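Local coordinates for protein D-alanyl-lipoteichoic acid synthetase (Streptococcus pneumoniae, PDB 3BMA) that probably takes part in the D-alanylation of lipoteichoic acid during cell wall biogenesis, as a membrane-associated member of the DltD family, at residues Q123-G127 and D128-S132; A158-D161 and L162-L166; E170-S173 and T174-E178; L280-T283 and Q284-K287. The protein carries 1 engineered substitution. All coordinates share one frame; numbering follows the deposited sequence.

Contact 1: residues Q123-G127 and D128-S132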
ATOM      1  N   GLN C 123      30.018   0.657 -10.522  1.00 29.76           N
ATOM      2  CA  GLN C 123      30.158  -0.783 -10.605  1.00 33.98           C
ATOM      3  C   GLN C 123      29.838  -1.493  -9.293  1.00 33.53           C
ATOM      4  O   GLN C 123      29.395  -2.641  -9.308  1.00 38.62           O
ATOM      5  CB  GLN C 123      31.568  -1.142 -11.075  1.00 31.05           C
ATOM      6  CG  GLN C 123      31.926  -0.567 -12.443  1.00 40.31           C
ATOM      7  CD  GLN C 123      33.328  -0.944 -12.895  1.00 50.31           C
ATOM      8  OE1 GLN C 123      33.693  -2.123 -12.922  1.00 61.72           O
ATOM      9  NE2 GLN C 123      34.121   0.060 -13.259  1.00 54.90           N
ATOM     10  N   TYR C 124      30.042  -0.809  -8.169  1.00 31.88           N
ATOM     11  CA  TYR C 124      29.956  -1.459  -6.857  1.00 31.22           C
ATOM     12  C   TYR C 124      28.712  -1.058  -6.054  1.00 35.76           C
ATOM     13  O   TYR C 124      28.457  -1.598  -4.977  1.00 38.08           O
ATOM     14  CB  TYR C 124      31.243  -1.228  -6.046  1.00 35.31           C
ATOM     15  CG  TYR C 124      32.527  -1.305  -6.861  1.00 35.62           C
ATOM     16  CD1 TYR C 124      32.829  -2.429  -7.635  1.00 41.82           C
ATOM     17  CD2 TYR C 124      33.447  -0.256  -6.842  1.00 35.89           C
ATOM     18  CE1 TYR C 124      33.995  -2.493  -8.386  1.00 40.15           C
ATOM     19  CE2 TYR C 124      34.622  -0.314  -7.583  1.00 33.18           C
ATOM     20  CZ  TYR C 124      34.889  -1.433  -8.355  1.00 40.43           C
ATOM     21  OH  TYR C 124      36.053  -1.499  -9.093  1.00 37.63           O
ATOM     22  N   PHE C 125      27.940  -0.117  -6.590  1.00 31.02           N
ATOM     23  CA  PHE C 125      26.686   0.306  -5.979  1.00 30.62           C
ATOM     24  C   PHE C 125      25.516  -0.340  -6.724  1.00 35.89           C
ATOM     25  O   PHE C 125      25.318  -0.088  -7.918  1.00 43.76           O
ATOM     26  CB  PHE C 125      26.582   1.834  -6.008  1.00 29.84           C
ATOM     27  CG  PHE C 125      25.385   2.389  -5.279  1.00 28.02           C
ATOM     28  CD1 PHE C 125      25.371   2.468  -3.893  1.00 26.62           C
ATOM     29  CD2 PHE C 125      24.285   2.856  -5.980  1.00 34.68           C
ATOM     30  CE1 PHE C 125      24.275   2.985  -3.218  1.00 28.06           C
ATOM     31  CE2 PHE C 125      23.183   3.381  -5.316  1.00 31.56           C
ATOM     32  CZ  PHE C 125      23.177   3.444  -3.931  1.00 34.89           C
ATOM     33  N   ASN C 126      24.764  -1.190  -6.029  1.00 32.32           N
ATOM     34  CA  ASN C 126      23.550  -1.777  -6.595  1.00 31.72           C
ATOM     35  C   ASN C 126      22.286  -1.216  -5.940  1.00 28.11           C
ATOM     36  O   ASN C 126      22.379  -0.387  -5.035  1.00 22.39           O
ATOM     37  CB  ASN C 126      23.590  -3.318  -6.545  1.00 29.53           C
ATOM     38  CG  ASN C 126      23.639  -3.879  -5.128  1.00 27.80           C
ATOM     39  OD1 ASN C 126      23.445  -3.166  -4.142  1.00 18.77           O
ATOM     40  ND2 ASN C 126      23.885  -5.180  -5.026  1.00 29.82           N
ATOM     41  N   GLY C 127      21.122  -1.683  -6.392  1.00 27.95           N
ATOM     42  CA  GLY C 127      19.830  -1.283  -5.831  1.00 24.85           C
ATOM     43  C   GLY C 127      19.541  -1.794  -4.434  1.00 26.31           C
ATOM     44  O   GLY C 127      18.742  -1.206  -3.702  1.00 20.05           O
ATOM     45  N   ASP C 128      20.187  -2.897  -4.064  1.00 26.40           N
ATOM     46  CA  ASP C 128      20.071  -3.441  -2.711  1.00 21.13           C
ATOM     47  C   ASP C 128      20.746  -2.513  -1.702  1.00 22.77           C
ATOM     48  O   ASP C 128      20.265  -2.376  -0.580  1.00 34.84           O
ATOM     49  CB  ASP C 128      20.650  -4.862  -2.642  1.00 24.40           C
ATOM     50  CG  ASP C 128      20.493  -5.499  -1.272  1.00 30.80           C
ATOM     51  OD1 ASP C 128      19.476  -5.262  -0.581  1.00 37.58           O
ATOM     52  OD2 ASP C 128      21.403  -6.249  -0.885  1.00 46.47           O
ATOM     53  N   GLN C 129      21.835  -1.861  -2.115  1.00 28.01           N
ATOM     54  CA  GLN C 129      22.522  -0.861  -1.289  1.00 23.69           C
ATOM     55  C   GLN C 129      21.716   0.426  -1.137  1.00 27.08           C
ATOM     56  O   GLN C 129      21.742   1.048  -0.077  1.00 26.13           O
ATOM     57  CB  GLN C 129      23.893  -0.529  -1.867  1.00 23.23           C
ATOM     58  CG  GLN C 129      24.956  -1.563  -1.557  1.00 22.54           C
ATOM     59  CD  GLN C 129      26.218  -1.366  -2.358  1.00 20.02           C
ATOM     60  OE1 GLN C 129      26.631  -0.234  -2.613  1.00 25.89           O
ATOM     61  NE2 GLN C 129      26.846  -2.468  -2.762  1.00 23.74           N
ATOM     62  N   LEU C 130      21.022   0.821  -2.205  1.00 31.40           N
ATOM     63  CA  LEU C 130      20.146   1.991  -2.187  1.00 29.85           C
ATOM     64  C   LEU C 130      19.050   1.817  -1.140  1.00 26.87           C
ATOM     65  O   LEU C 130      18.883   2.670  -0.274  1.00 30.96           O
ATOM     66  CB  LEU C 130      19.509   2.205  -3.564  1.00 27.34           C
ATOM     67  CG  LEU C 130      19.283   3.613  -4.136  1.00 27.36           C
ATOM     68  CD1 LEU C 130      18.415   3.507  -5.372  1.00 30.10           C
ATOM     69  CD2 LEU C 130      18.678   4.617  -3.164  1.00 35.83           C
ATOM     70  N   THR C 131      18.326   0.701  -1.219  1.00 30.61           N
ATOM     71  CA  THR C 131      17.192   0.441  -0.326  1.00 29.39           C
ATOM     72  C   THR C 131      17.609   0.174   1.122  1.00 30.89           C
ATOM     73  O   THR C 131      16.880   0.538   2.045  1.00 30.60           O
ATOM     74  CB  THR C 131      16.289  -0.699  -0.844  1.00 29.90           C
ATOM     75  OG1 THR C 131      17.092  -1.797  -1.299  1.00 29.85           O
ATOM     76  CG2 THR C 131      15.405  -0.213  -1.978  1.00 23.67           C
ATOM     77  N   SER C 132      18.778  -0.449   1.302  1.00 28.61           N
ATOM     78  CA  SER C 132      19.389  -0.652   2.626  1.00 28.81           C
ATOM     79  C   SER C 132      19.772   0.667   3.280  1.00 30.67           C
ATOM     80  O   SER C 132      19.620   0.834   4.494  1.00 34.35           O
ATOM     81  CB  SER C 132      20.643  -1.517   2.521  1.00 25.19           C
ATOM     82  OG  SER C 132      20.331  -2.803   2.029  1.00 35.34           O
TER
HETATM   83  O   HOH W   1      22.760  -7.546  -3.033  1.00 23.27           O

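Contact 2: residues A158-D161 and L162-L166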
ATOM      1  N   ALA C 158      17.433   6.184  -8.975  1.00 42.09           N
ATOM      2  CA  ALA C 158      16.197   5.501  -8.617  1.00 43.78           C
ATOM      3  C   ALA C 158      15.751   5.969  -7.237  1.00 46.08           C
ATOM      4  O   ALA C 158      16.588   6.191  -6.356  1.00 51.37           O
ATOM      5  CB  ALA C 158      16.398   3.995  -8.632  1.00 45.89           C
ATOM      6  N   MET C 159      14.438   6.126  -7.072  1.00 47.21           N
ATOM      7  CA  MET C 159      13.822   6.711  -5.868  1.00 46.75           C
ATOM      8  C   MET C 159      14.398   8.092  -5.530  1.00 44.21           C
ATOM      9  O   MET C 159      14.725   8.383  -4.375  1.00 45.30           O
ATOM     10  CB  MET C 159      13.885   5.745  -4.677  1.00 44.62           C
ATOM     11  CG  MET C 159      12.990   4.525  -4.842  1.00 47.74           C
ATOM     12  SD  MET C 159      13.380   3.223  -3.671  1.00 40.69           S
ATOM     13  CE  MET C 159      14.945   2.663  -4.316  1.00 27.23           C
ATOM     14  N   LYS C 160      14.502   8.924  -6.567  1.00 40.58           N
ATOM     15  CA  LYS C 160      15.036  10.285  -6.500  1.00 42.33           C
ATOM     16  C   LYS C 160      14.301  11.171  -5.491  1.00 43.29           C
ATOM     17  O   LYS C 160      14.924  11.995  -4.824  1.00 46.63           O
ATOM     18  CB  LYS C 160      14.990  10.913  -7.899  1.00 41.11           C
ATOM     19  CG  LYS C 160      15.772  12.211  -8.069  1.00 48.31           C
ATOM     20  CD  LYS C 160      15.761  12.657  -9.526  1.00 50.88           C
ATOM     21  CE  LYS C 160      16.044  14.146  -9.666  1.00 59.35           C
ATOM     22  NZ  LYS C 160      16.057  14.576 -11.093  1.00 57.06           N
ATOM     23  N   ASP C 161      12.986  10.978  -5.373  1.00 40.91           N
ATOM     24  CA  ASP C 161      12.147  11.731  -4.433  1.00 45.42           C
ATOM     25  C   ASP C 161      12.540  11.497  -2.968  1.00 44.69           C
ATOM     26  O   ASP C 161      12.487  12.416  -2.147  1.00 41.20           O
ATOM     27  CB  ASP C 161      10.660  11.396  -4.651  1.00 41.31           C
ATOM     28  CG  ASP C 161      10.342   9.915  -4.413  1.00 51.94           C
ATOM     29  OD1 ASP C 161       9.602   9.614  -3.451  1.00 53.22           O
ATOM     30  OD2 ASP C 161      10.839   9.050  -5.172  1.00 54.75           O
ATOM     31  N   LEU C 162      12.953  10.268  -2.666  1.00 43.96           N
ATOM     32  CA  LEU C 162      13.288   9.854  -1.310  1.00 42.83           C
ATOM     33  C   LEU C 162      14.691  10.310  -0.925  1.00 41.70           C
ATOM     34  O   LEU C 162      14.926  10.716   0.213  1.00 46.91           O
ATOM     35  CB  LEU C 162      13.151   8.333  -1.170  1.00 41.75           C
ATOM     36  CG  LEU C 162      11.742   7.759  -1.375  1.00 29.34           C
ATOM     37  CD1 LEU C 162      11.772   6.252  -1.560  1.00 46.04           C
ATOM     38  CD2 LEU C 162      10.837   8.125  -0.227  1.00 26.90           C
ATOM     39  N   VAL C 163      15.609  10.242  -1.888  1.00 39.79           N
ATOM     40  CA  VAL C 163      16.993  10.688  -1.713  1.00 35.57           C
ATOM     41  C   VAL C 163      17.078  12.220  -1.580  1.00 38.95           C
ATOM     42  O   VAL C 163      17.810  12.729  -0.723  1.00 41.52           O
ATOM     43  CB  VAL C 163      17.905  10.150  -2.856  1.00 32.83           C
ATOM     44  CG1 VAL C 163      19.346  10.572  -2.658  1.00 39.87           C
ATOM     45  CG2 VAL C 163      17.835   8.626  -2.923  1.00 22.97           C
ATOM     46  N   GLN C 164      16.314  12.942  -2.407  1.00 40.93           N
ATOM     47  CA  GLN C 164      16.230  14.412  -2.336  1.00 45.01           C
ATOM     48  C   GLN C 164      15.693  14.931  -1.001  1.00 43.43           C
ATOM     49  O   GLN C 164      16.159  15.962  -0.512  1.00 48.41           O
ATOM     50  CB  GLN C 164      15.369  14.980  -3.469  1.00 46.95           C
ATOM     51  CG  GLN C 164      16.079  15.135  -4.809  1.00 52.87           C
ATOM     52  CD  GLN C 164      15.143  15.582  -5.929  1.00 55.32           C
ATOM     53  OE1 GLN C 164      13.931  15.338  -5.889  1.00 55.61           O
ATOM     54  NE2 GLN C 164      15.706  16.234  -6.941  1.00 55.40           N
ATOM     55  N   LYS C 165      14.710  14.226  -0.437  1.00 44.60           N
ATOM     56  CA  LYS C 165      14.150  14.549   0.885  1.00 41.47           C
ATOM     57  C   LYS C 165      15.200  14.426   1.983  1.00 40.69           C
ATOM     58  O   LYS C 165      15.287  15.281   2.863  1.00 45.33           O
ATOM     59  CB  LYS C 165      12.952  13.654   1.217  1.00 39.07           C
ATOM     60  CG  LYS C 165      11.634  14.132   0.635  1.00 42.86           C
ATOM     61  CD  LYS C 165      10.448  13.432   1.282  1.00 44.33           C
ATOM     62  CE  LYS C 165       9.128  13.979   0.750  1.00 50.63           C
ATOM     63  NZ  LYS C 165       7.938  13.418   1.459  1.00 49.69           N
ATOM     64  N   LEU C 166      15.994  13.361   1.917  1.00 37.55           N
ATOM     65  CA  LEU C 166      17.090  13.148   2.857  1.00 39.45           C
ATOM     66  C   LEU C 166      18.194  14.192   2.705  1.00 42.13           C
ATOM     67  O   LEU C 166      18.747  14.654   3.701  1.00 44.54           O
ATOM     68  CB  LEU C 166      17.668  11.740   2.707  1.00 35.35           C
ATOM     69  CG  LEU C 166      16.819  10.549   3.153  1.00 28.00           C
ATOM     70  CD1 LEU C 166      17.651   9.284   3.080  1.00 32.70           C
ATOM     71  CD2 LEU C 166      16.293  10.745   4.561  1.00 29.23           C
TER

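Contact 3: residues E170-S173 and T174-E178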
ATOM      1  N   GLU C 170      14.647  17.137   4.926  1.00 58.97           N
ATOM      2  CA  GLU C 170      13.205  16.954   5.039  1.00 59.63           C
ATOM      3  C   GLU C 170      12.891  15.602   5.652  1.00 60.97           C
ATOM      4  O   GLU C 170      13.599  14.617   5.413  1.00 60.80           O
ATOM      5  CB  GLU C 170      12.530  17.052   3.672  1.00 59.13           C
ATOM      6  CG  GLU C 170      12.447  18.453   3.091  1.00 60.50           C
ATOM      7  CD  GLU C 170      11.849  18.463   1.696  1.00 63.04           C
ATOM      8  OE1 GLU C 170      10.839  17.760   1.466  1.00 67.82           O
ATOM      9  OE2 GLU C 170      12.389  19.175   0.827  1.00 67.56           O
ATOM     10  N   GLU C 171      11.828  15.565   6.447  1.00 61.61           N
ATOM     11  CA  GLU C 171      11.342  14.323   7.025  1.00 60.98           C
ATOM     12  C   GLU C 171      10.549  13.541   5.993  1.00 54.08           C
ATOM     13  O   GLU C 171       9.765  14.117   5.234  1.00 47.46           O
ATOM     14  CB  GLU C 171      10.465  14.599   8.244  1.00 67.77           C
ATOM     15  CG  GLU C 171      11.240  14.897   9.516  1.00 80.80           C
ATOM     16  CD  GLU C 171      10.394  14.735  10.765  1.00 92.85           C
ATOM     17  OE1 GLU C 171       9.148  14.786  10.658  1.00 97.72           O
ATOM     18  OE2 GLU C 171      10.978  14.554  11.856  1.00 98.88           O
ATOM     19  N   LEU C 172      10.766  12.230   5.966  1.00 49.54           N
ATOM     20  CA  LEU C 172      10.003  11.337   5.104  1.00 40.99           C
ATOM     21  C   LEU C 172       8.600  11.158   5.665  1.00 37.87           C
ATOM     22  O   LEU C 172       8.385  11.267   6.875  1.00 39.75           O
ATOM     23  CB  LEU C 172      10.703   9.981   4.962  1.00 36.54           C
ATOM     24  CG  LEU C 172      12.073   9.958   4.277  1.00 34.09           C
ATOM     25  CD1 LEU C 172      12.799   8.667   4.579  1.00 43.50           C
ATOM     26  CD2 LEU C 172      11.965  10.159   2.782  1.00 40.16           C
ATOM     27  N   SER C 173       7.646  10.898   4.777  1.00 35.86           N
ATOM     28  CA  SER C 173       6.267  10.711   5.188  1.00 36.17           C
ATOM     29  C   SER C 173       6.010   9.268   5.620  1.00 38.35           C
ATOM     30  O   SER C 173       6.899   8.415   5.533  1.00 39.82           O
ATOM     31  CB  SER C 173       5.305  11.143   4.077  1.00 36.70           C
ATOM     32  OG  SER C 173       5.216  10.168   3.058  1.00 38.89           O
ATOM     33  N   THR C 174       4.793   9.020   6.097  1.00 37.52           N
ATOM     34  CA  THR C 174       4.362   7.704   6.548  1.00 41.06           C
ATOM     35  C   THR C 174       4.234   6.732   5.366  1.00 38.61           C
ATOM     36  O   THR C 174       4.590   5.553   5.479  1.00 45.04           O
ATOM     37  CB  THR C 174       3.028   7.805   7.344  1.00 40.72           C
ATOM     38  OG1 THR C 174       3.115   8.883   8.287  1.00 49.51           O
ATOM     39  CG2 THR C 174       2.732   6.519   8.094  1.00 42.74           C
ATOM     40  N   ALA C 175       3.746   7.244   4.235  1.00 34.42           N
ATOM     41  CA  ALA C 175       3.633   6.473   2.994  1.00 28.22           C
ATOM     42  C   ALA C 175       5.009   6.179   2.402  1.00 30.58           C
ATOM     43  O   ALA C 175       5.250   5.086   1.879  1.00 25.67           O
ATOM     44  CB  ALA C 175       2.775   7.211   1.988  1.00 35.17           C
ATOM     45  N   ASP C 176       5.896   7.167   2.496  1.00 31.86           N
ATOM     46  CA  ASP C 176       7.283   7.038   2.062  1.00 33.04           C
ATOM     47  C   ASP C 176       8.010   5.941   2.842  1.00 30.96           C
ATOM     48  O   ASP C 176       8.684   5.098   2.246  1.00 31.74           O
ATOM     49  CB  ASP C 176       8.014   8.375   2.220  1.00 37.26           C
ATOM     50  CG  ASP C 176       7.605   9.413   1.171  1.00 43.45           C
ATOM     51  OD1 ASP C 176       6.880   9.080   0.205  1.00 42.64           O
ATOM     52  OD2 ASP C 176       8.018  10.581   1.321  1.00 43.09           O
ATOM     53  N   ASN C 177       7.840   5.950   4.165  1.00 29.45           N
ATOM     54  CA  ASN C 177       8.471   4.980   5.066  1.00 30.38           C
ATOM     55  C   ASN C 177       8.034   3.546   4.811  1.00 27.81           C
ATOM     56  O   ASN C 177       8.866   2.638   4.794  1.00 31.54           O
ATOM     57  CB  ASN C 177       8.198   5.344   6.532  1.00 32.08           C
ATOM     58  CG  ASN C 177       9.071   6.480   7.025  1.00 28.89           C
ATOM     59  OD1 ASN C 177      10.103   6.789   6.432  1.00 22.88           O
ATOM     60  ND2 ASN C 177       8.663   7.105   8.125  1.00 36.99           N
ATOM     61  N   GLU C 178       6.729   3.359   4.616  1.00 28.67           N
ATOM     62  CA  GLU C 178       6.151   2.057   4.299  1.00 28.78           C
ATOM     63  C   GLU C 178       6.689   1.518   2.977  1.00 31.03           C
ATOM     64  O   GLU C 178       7.068   0.348   2.896  1.00 27.82           O
ATOM     65  CB  GLU C 178       4.617   2.130   4.292  1.00 32.73           C
ATOM     66  CG  GLU C 178       3.873   0.975   3.584  1.00 42.30           C
ATOM     67  CD  GLU C 178       4.103  -0.416   4.197  1.00 54.70           C
ATOM     68  OE1 GLU C 178       3.748  -1.409   3.526  1.00 48.78           O
ATOM     69  OE2 GLU C 178       4.624  -0.532   5.331  1.00 57.30           O
TER

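Contact 4: residues L280-T283 and Q284-K287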
ATOM      1  N   LEU C 280      31.606   9.287   7.076  1.00 31.79           N
ATOM      2  CA  LEU C 280      30.457   8.385   6.975  1.00 27.57           C
ATOM      3  C   LEU C 280      30.784   7.019   7.553  1.00 27.60           C
ATOM      4  O   LEU C 280      30.014   6.471   8.340  1.00 31.24           O
ATOM      5  CB  LEU C 280      30.009   8.232   5.522  1.00 23.70           C
ATOM      6  CG  LEU C 280      29.306   9.434   4.895  1.00 30.52           C
ATOM      7  CD1 LEU C 280      29.139   9.213   3.420  1.00 31.43           C
ATOM      8  CD2 LEU C 280      27.959   9.653   5.548  1.00  6.37           C
ATOM      9  N   VAL C 281      31.928   6.484   7.141  1.00 25.90           N
ATOM     10  CA  VAL C 281      32.434   5.205   7.621  1.00 24.70           C
ATOM     11  C   VAL C 281      32.629   5.212   9.147  1.00 29.57           C
ATOM     12  O   VAL C 281      32.121   4.327   9.839  1.00 37.38           O
ATOM     13  CB  VAL C 281      33.744   4.837   6.876  1.00 24.84           C
ATOM     14  CG1 VAL C 281      34.535   3.760   7.603  1.00 20.17           C
ATOM     15  CG2 VAL C 281      33.436   4.405   5.449  1.00 23.18           C
ATOM     16  N   LEU C 282      33.328   6.229   9.660  1.00 28.23           N
ATOM     17  CA  LEU C 282      33.635   6.350  11.091  1.00 26.44           C
ATOM     18  C   LEU C 282      32.384   6.431  11.951  1.00 30.41           C
ATOM     19  O   LEU C 282      32.342   5.844  13.035  1.00 32.74           O
ATOM     20  CB  LEU C 282      34.540   7.561  11.362  1.00 21.20           C
ATOM     21  CG  LEU C 282      35.894   7.603  10.639  1.00 24.11           C
ATOM     22  CD1 LEU C 282      36.663   8.864  10.981  1.00 32.21           C
ATOM     23  CD2 LEU C 282      36.733   6.365  10.929  1.00 24.70           C
ATOM     24  N   THR C 283      31.372   7.147  11.451  1.00 25.65           N
ATOM     25  CA  THR C 283      30.056   7.233  12.094  1.00 29.54           C
ATOM     26  C   THR C 283      29.387   5.866  12.169  1.00 31.97           C
ATOM     27  O   THR C 283      28.825   5.504  13.207  1.00 35.97           O
ATOM     28  CB  THR C 283      29.125   8.223  11.356  1.00 20.06           C
ATOM     29  OG1 THR C 283      29.790   9.483  11.217  1.00 21.58           O
ATOM     30  CG2 THR C 283      27.830   8.435  12.121  1.00 30.51           C
ATOM     31  N   GLN C 284      29.468   5.105  11.078  1.00 33.09           N
ATOM     32  CA  GLN C 284      28.925   3.749  11.044  1.00 32.31           C
ATOM     33  C   GLN C 284      29.664   2.828  12.015  1.00 33.76           C
ATOM     34  O   GLN C 284      29.043   1.998  12.683  1.00 37.10           O
ATOM     35  CB  GLN C 284      28.948   3.173   9.625  1.00 30.67           C
ATOM     36  CG  GLN C 284      28.016   1.977   9.444  1.00 26.45           C
ATOM     37  CD  GLN C 284      26.599   2.271   9.915  1.00 35.88           C
ATOM     38  OE1 GLN C 284      25.923   3.153   9.380  1.00 23.75           O
ATOM     39  NE2 GLN C 284      26.147   1.536  10.922  1.00 29.63           N
ATOM     40  N   PHE C 285      30.982   3.003  12.101  1.00 29.34           N
ATOM     41  CA  PHE C 285      31.818   2.268  13.053  1.00 31.38           C
ATOM     42  C   PHE C 285      31.439   2.562  14.508  1.00 28.09           C
ATOM     43  O   PHE C 285      31.486   1.674  15.358  1.00 34.93           O
ATOM     44  CB  PHE C 285      33.303   2.582  12.827  1.00 23.85           C
ATOM     45  CG  PHE C 285      33.912   1.884  11.631  1.00 33.42           C
ATOM     46  CD1 PHE C 285      33.189   0.946  10.888  1.00 26.53           C
ATOM     47  CD2 PHE C 285      35.234   2.139  11.274  1.00 22.71           C
ATOM     48  CE1 PHE C 285      33.771   0.292   9.804  1.00 20.77           C
ATOM     49  CE2 PHE C 285      35.823   1.488  10.190  1.00 22.41           C
ATOM     50  CZ  PHE C 285      35.090   0.569   9.451  1.00 19.36           C
ATOM     51  N   SER C 286      31.055   3.807  14.777  1.00 28.14           N
ATOM     52  CA  SER C 286      30.625   4.224  16.106  1.00 23.50           C
ATOM     53  C   SER C 286      29.246   3.677  16.469  1.00 30.27           C
ATOM     54  O   SER C 286      29.037   3.212  17.591  1.00 33.93           O
ATOM     55  CB  SER C 286      30.644   5.753  16.211  1.00 30.62           C
ATOM     56  OG  SER C 286      30.168   6.199  17.470  1.00 32.70           O
ATOM     57  N   LYS C 287      28.315   3.746  15.516  1.00 35.75           N
ATOM     58  CA  LYS C 287      26.947   3.257  15.703  1.00 35.62           C
ATOM     59  C   LYS C 287      26.902   1.743  15.877  1.00 38.84           C
ATOM     60  O   LYS C 287      26.127   1.233  16.688  1.00 41.02           O
ATOM     61  CB  LYS C 287      26.073   3.641  14.510  1.00 37.58           C
ATOM     62  CG  LYS C 287      25.686   5.107  14.424  1.00 40.68           C
ATOM     63  CD  LYS C 287      25.055   5.382  13.071  1.00 39.46           C
ATOM     64  CE  LYS C 287      24.478   6.777  12.993  1.00 45.83           C
ATOM     65  NZ  LYS C 287      23.715   6.972  11.732  1.00 43.83           N
TER

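Contact 1: residues Q123-G127 and D128-S132
N126 caps the helix that starts at G127: its OD1 accepts from Q129 N at 2.9 Å, with an N-H...O angle of 147° and the donor tilted from the carbonyl plane of the amide. Its chi1 of 63° sets CG between the backbone N and the carbonyl carbon, which turns OD1 onto the first turn. The other half of the amide, ND2, shares a water with D128 OD2.

Q129 doubles back along the same turn. Its side chain runs extended beyond CG, and NE2 donates to Y124 O at 2.9 Å in the plane of that carbonyl, so one residue meets the cap with its backbone and the end of helix 118-124 with its amide. OE1 lies 3.2 Å from F125 CD1, amide and ring planes being 80° apart. F125 meets the next residue through CZ, which is 3.9 Å from L130 CB. In the first turn itself, T131 N donates to G127 O at 3.2 Å, and S132 OG and N approach D128 O from opposite faces of its plane.

A second shell surrounds these groups. D128 OD2 also forms a salt bridge with R29 and a hydrogen bond with Q92; F125 meets F88 edge-to-face, and L130 packs on F194 of a second subunit. The whole is an asparagine N-cap at the junction of helices 118-124 and 127-136.

Contact 2: residues A158-D161 and L162-L166
K160 and Q164, one turn apart on the outer side of helix 160-167, touch through their side chains. K160 leaves the backbone with CG anti to its N (chi1 -168°) and stays extended to the end. From CB the chain first brings CG to 4.0 Å from Q164 CD; further out CE lies 3.4 Å from Q164 NE2, the methylene lying close to the amide nitrogen. The tip, NZ, goes past Q164 to a hydrogen bond with N156 and a salt bridge with E171 of a third subunit. Q164, extended beyond CG, starts out beside its own backbone N (chi1 -82°), which keeps CB and CG close to K160 O, the carbonyl to which Q164 N donates at 2.9 Å.

On the inner side M159 meets L162 through one methyl: L162 CD1 is 3.8 Å from M159 CB and stays near CG and SD as the thioether chain passes, before the bend at chi3 carries CE away toward helix 127-136. D161 and L162 point the same way side by side, and D161 OD1 comes within 3.5 Å of L162 CG. That carboxylate oxygen is also used across the assembly, accepting from T174 N of the third subunit.

M159 O takes two amide donors. V163 N donates to M159 O at 3.2 Å, in the carbonyl plane, whereas L162 N stands well above that plane. M159 is the N-cap residue by position, and this paired acceptance by its carbonyl marks the first turn of a short helix whose start lies at a subunit interface.

Contact 3: residues E170-S173 and T174-E178
The carboxylate of D176 and the amide of N177 are the flat groups turned back on S173, the residue just before helix 174-194. S173 OG lies over one face of the D176 carboxylate, almost straight above its carbon, 3.1 Å from CG. On that same face S173 N stands above the plane and donates a weak, long bond to D176 OD2 at 3.5 Å, straight at the hydrogen (169°) but well off the carboxylate plane. S173 O lies over one face of the N177 amide, 3.3 Å from N177 CG, and N177 OD1 is 3.6 Å from L172 CB, the leucine and asparagine side chains crossing at an angle.

S173 returns the bond of D176: OG accepts from D176 N at 3.1 Å. Its chi1 of 78° places OG between the backbone N and carbonyl carbon, turned inward over the helix start. The two reciprocal bonds make a capping box. S173 O then takes N177 N at 3.0 Å, the first regular turn.

Around this end, L172 and D176 pack on L162 of helix 160-167, and S173 and T174 meet D161 and M159 of a fourth subunit.

D176 OD2 also forms a salt bridge with K165. The carboxylate oxygen is thus shared between a weak backbone donor and an ammonium group, at a helix N terminus. Both the lysine and the dipole of the helix would be expected to favour its ionised form.

Contact 4: residues L280-T283 and Q284-K287
V281 and F285 meet one turn apart on helix 274-287, which packs against the parallel sheet of an alpha/beta fold of the SGNH-hydrolase clan. The main apolar contact is CH-pi: V281 CG1 stands over one face of the F285 ring, 3.9 Å from its centroid and 21° off the normal, displaced toward the CE2-CZ side. Valine chi1 of 163° sets CG1 anti to the backbone N, and the two side chains lie alongside, pointing the same way. L282 CD2 makes a looser contact with F285 CD2, and beyond the pair F285 continues onto P292 and F294 of strand 291-296.

Backbone bonds run regularly through the turn: L280 O, V281 O, L282 O and T283 O each accept from the amide four residues on. F285 N to V281 O is the one aimed nearly along the C=O direction, at 2.9 Å.

Polar side chains leave on other sides. T283 OG1 bonds back to Q279 O, and K287 carries its ammonium to D140, in a salt bridge, and to S138. On its way out the lysine is extended beyond CG and lies beside T283, with K287 CE 3.8 Å from T283 CG2.

Overall arrangement
Contacts 1, 2, 3 and 4 follow one another along the chain. The first three lie at the starts of helices 127-136, 160-167 and 174-194, at centres about 17, 27 and 33 Å from the chain's centre, a progression outward from the core. Contacts 1 and 2 touch through L130 and M159 with centres about 14 Å apart; contacts 2 and 3 touch through L162 and K165, about 11 Å apart. All three face other subunits of the six-chain assembly. Contact 4, on helix 274-287 beside strand 291-296, lies about 14 Å from the chain's centre and touches neither the other contacts nor another chain. The helical arm thus carries contacts between subunits in this assembly, while contact 4 belongs to the core.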